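Local coordinates for esterase (Xanthomonas oryzae pv. oryzae, PDB 3H2G), which is an esterase that helps the rice pathogen degrade the plant cell wall and acts in virulence, at residues Thr111-Gln116 and Val387-Leu392. Residues are numbered along the deposited sequence; the frame is centred on the assembly and turned at random.
Sequences TRLASQ and VVRDQL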
ATOM      1  N   THR A 111      -6.441  12.983  10.065  1.00  6.87           N
ATOM      2  CA  THR A 111      -6.336  14.433   9.942  1.00  6.13           C
ATOM      3  C   THR A 111      -6.588  15.069   8.585  1.00  6.37           C
ATOM      4  O   THR A 111      -7.044  16.209   8.519  1.00  7.16           O
ATOM      5  CB  THR A 111      -4.954  14.922  10.441  1.00  6.67           C
ATOM      6  OG1 THR A 111      -3.925  14.463   9.554  1.00  4.60           O
ATOM      7  CG2 THR A 111      -4.677  14.386  11.833  1.00  4.70           C
ATOM      8  N   ARG A 112      -6.306  14.350   7.503  1.00  5.92           N
ATOM      9  CA  ARG A 112      -6.488  14.922   6.172  1.00  5.62           C
ATOM     10  C   ARG A 112      -7.686  14.414   5.382  1.00  5.68           C
ATOM     11  O   ARG A 112      -8.217  15.128   4.538  1.00  5.11           O
ATOM     12  CB  ARG A 112      -5.235  14.680   5.330  1.00  7.67           C
ATOM     13  CG  ARG A 112      -3.948  15.173   5.953  1.00  7.44           C
ATOM     14  CD  ARG A 112      -3.918  16.686   6.055  1.00  9.86           C
ATOM     15  NE  ARG A 112      -2.622  17.145   6.545  1.00 10.53           N
ATOM     16  CZ  ARG A 112      -2.226  18.412   6.546  1.00 11.96           C
ATOM     17  NH1 ARG A 112      -3.029  19.363   6.083  1.00 11.76           N
ATOM     18  NH2 ARG A 112      -1.019  18.726   6.998  1.00 13.63           N
ATOM     19  N   LEU A 113      -8.103  13.181   5.646  1.00  6.01           N
ATOM     20  CA  LEU A 113      -9.207  12.592   4.897  1.00  6.57           C
ATOM     21  C   LEU A 113     -10.509  12.400   5.673  1.00  5.89           C
ATOM     22  O   LEU A 113     -11.535  12.987   5.320  1.00  5.62           O
ATOM     23  CB  LEU A 113      -8.742  11.262   4.296  1.00  5.99           C
ATOM     24  CG  LEU A 113      -7.599  11.403   3.277  1.00  7.44           C
ATOM     25  CD1 LEU A 113      -7.068  10.034   2.896  1.00  7.48           C
ATOM     26  CD2 LEU A 113      -8.098  12.151   2.041  1.00  7.00           C
ATOM     27  N   ALA A 114     -10.479  11.581   6.719  1.00  5.10           N
ATOM     28  CA  ALA A 114     -11.685  11.338   7.508  1.00  5.23           C
ATOM     29  C   ALA A 114     -12.222  12.634   8.111  1.00  5.50           C
ATOM     30  O   ALA A 114     -13.435  12.821   8.226  1.00  6.27           O
ATOM     31  CB  ALA A 114     -11.396  10.327   8.618  1.00  5.94           C
ATOM     32  N   SER A 115     -11.314  13.526   8.494  1.00  5.03           N
ATOM     33  CA  SER A 115     -11.699  14.796   9.104  1.00  6.75           C
ATOM     34  C   SER A 115     -12.387  15.715   8.106  1.00  5.89           C
ATOM     35  O   SER A 115     -12.963  16.735   8.489  1.00  5.65           O
ATOM     36  CB  SER A 115     -10.471  15.507   9.662  1.00  6.17           C
ATOM     37  OG  SER A 115      -9.644  15.969   8.607  1.00  9.82           O
ATOM     38  N   GLN A 116     -12.313  15.358   6.828  1.00  6.20           N
ATOM     39  CA  GLN A 116     -12.929  16.153   5.778  1.00  7.22           C
ATOM     40  C   GLN A 116     -14.164  15.482   5.179  1.00  8.68           C
ATOM     41  O   GLN A 116     -14.678  15.926   4.150  1.00  8.73           O
ATOM     42  CB  GLN A 116     -11.911  16.450   4.673  1.00  7.87           C
ATOM     43  CG  GLN A 116     -10.775  17.371   5.097  1.00  7.79           C
ATOM     44  CD  GLN A 116     -11.262  18.688   5.684  1.00  9.61           C
ATOM     45  OE1 GLN A 116     -12.283  19.238   5.260  1.00 10.04           O
ATOM     46  NE2 GLN A 116     -10.519  19.212   6.654  1.00  8.98           N
ATOM     47  N   VAL A 387      -2.209  16.623  -1.623  1.00  6.64           N
ATOM     48  CA  VAL A 387      -2.287  17.002  -3.033  1.00  7.45           C
ATOM     49  C   VAL A 387      -3.364  16.275  -3.834  1.00  7.42           C
ATOM     50  O   VAL A 387      -4.124  16.912  -4.566  1.00  8.30           O
ATOM     51  CB  VAL A 387      -0.919  16.800  -3.732  1.00  6.97           C
ATOM     52  CG1 VAL A 387      -1.067  16.940  -5.245  1.00 10.22           C
ATOM     53  CG2 VAL A 387       0.077  17.826  -3.206  1.00  7.94           C
ATOM     54  N   VAL A 388      -3.435  14.953  -3.709  1.00  7.10           N
ATOM     55  CA  VAL A 388      -4.435  14.200  -4.462  1.00  6.54           C
ATOM     56  C   VAL A 388      -5.854  14.503  -3.981  1.00  6.32           C
ATOM     57  O   VAL A 388      -6.793  14.516  -4.774  1.00  6.61           O
ATOM     58  CB  VAL A 388      -4.167  12.677  -4.399  1.00  7.35           C
ATOM     59  CG1 VAL A 388      -2.786  12.376  -4.985  1.00  5.18           C
ATOM     60  CG2 VAL A 388      -4.266  12.175  -2.974  1.00  6.65           C
ATOM     61  N   ARG A 389      -6.010  14.746  -2.684  1.00  6.87           N
ATOM     62  CA  ARG A 389      -7.323  15.085  -2.143  1.00  5.66           C
ATOM     63  C   ARG A 389      -7.778  16.396  -2.780  1.00  5.74           C
ATOM     64  O   ARG A 389      -8.892  16.500  -3.296  1.00  5.72           O
ATOM     65  CB  ARG A 389      -7.246  15.270  -0.625  1.00  7.10           C
ATOM     66  CG  ARG A 389      -8.555  15.711   0.024  1.00  8.34           C
ATOM     67  CD  ARG A 389      -8.311  16.275   1.419  1.00  7.24           C
ATOM     68  NE  ARG A 389      -7.549  17.523   1.361  1.00  8.89           N
ATOM     69  CZ  ARG A 389      -7.010  18.131   2.415  1.00  9.63           C
ATOM     70  NH1 ARG A 389      -7.140  17.612   3.631  1.00  6.29           N
ATOM     71  NH2 ARG A 389      -6.340  19.262   2.250  1.00  8.72           N
ATOM     72  N   ASP A 390      -6.901  17.395  -2.744  1.00  6.39           N
ATOM     73  CA  ASP A 390      -7.213  18.712  -3.302  1.00  7.77           C
ATOM     74  C   ASP A 390      -7.413  18.730  -4.815  1.00  8.69           C
ATOM     75  O   ASP A 390      -8.343  19.365  -5.318  1.00  7.49           O
ATOM     76  CB  ASP A 390      -6.107  19.718  -2.964  1.00 10.03           C
ATOM     77  CG  ASP A 390      -5.974  19.979  -1.476  1.00 10.50           C
ATOM     78  OD1 ASP A 390      -6.855  19.555  -0.701  1.00 11.55           O
ATOM     79  OD2 ASP A 390      -4.981  20.628  -1.087  1.00 11.94           O
ATOM     80  N   GLN A 391      -6.541  18.036  -5.539  1.00  7.63           N
ATOM     81  CA  GLN A 391      -6.603  18.026  -6.997  1.00  8.45           C
ATOM     82  C   GLN A 391      -7.540  17.032  -7.668  1.00  8.64           C
ATOM     83  O   GLN A 391      -7.990  17.277  -8.791  1.00  8.77           O
ATOM     84  CB  GLN A 391      -5.191  17.862  -7.567  1.00  9.57           C
ATOM     85  CG  GLN A 391      -4.327  19.108  -7.393  1.00 12.98           C
ATOM     86  CD  GLN A 391      -2.917  18.931  -7.924  1.00 14.25           C
ATOM     87  OE1 GLN A 391      -2.706  18.283  -8.949  1.00 15.02           O
ATOM     88  NE2 GLN A 391      -1.945  19.521  -7.236  1.00 15.37           N
ATOM     89  N   LEU A 392      -7.845  15.922  -7.002  1.00  6.96           N
ATOM     90  CA  LEU A 392      -8.728  14.925  -7.605  1.00  7.43           C
ATOM     91  C   LEU A 392      -9.902  14.458  -6.748  1.00  6.32           C
ATOM     92  O   LEU A 392     -11.051  14.577  -7.158  1.00  6.85           O
ATOM     93  CB  LEU A 392      -7.930  13.691  -8.038  1.00  6.96           C
ATOM     94  CG  LEU A 392      -8.771  12.542  -8.621  1.00  6.49           C
ATOM     95  CD1 LEU A 392      -9.440  12.996  -9.916  1.00  7.76           C
ATOM     96  CD2 LEU A 392      -7.891  11.327  -8.878  1.00  7.82           C
TER
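Arg-389 reaches from helix 376-396 across to the last turn of helix 108-114, where its NH1 donates to the backbone carbonyl of Arg-112, with 2.9 Å between NH1 and Arg-112 O. The N-H points nearly straight at the oxygen (160°) and uses a lone pair in the carbonyl plane, and the oxygen in turn lies in the plane of the guanidinium. From its side edge the same group grips Asp-390, the next residue of its own helix: NE and NH2 both converge on OD1, each at 3.0 Å, in a salt bridge. Glu-38 forms a further salt bridge with NH2, so the plane of Arg-389 is fixed by several polar partners. Apolar contact comes from Leu-113. The side chain of Arg-389 leaves its helix with CG anti to the backbone N (chi1 176°) and runs past Leu-113 in the opposite direction, CG lying 4.1 Å from Leu-113 CD2. Two carbons pack beside the charged NH1 of Arg-389, CB of Arg-112 and, obliquely, CG of Gln-116, each at 3.9 Å, while the amide of Gln-116 binds the backbone of Gln-39. The side chains of Arg-112 and Arg-389 cross at about a right angle, their guanidinium planes 60° apart, and salt bridges from Arg-112 to Glu-382 and Glu-38 probably offset the likeness of charge. Glu-38 thus serves both arginines. Through an arginine side chain bonded to a backbone carbonyl, the contact joins helix 108-114, which leads into strand 119-123, to the C-terminal helix 376-396, which packs on the central sheet of an alpha/beta-hydrolase fold.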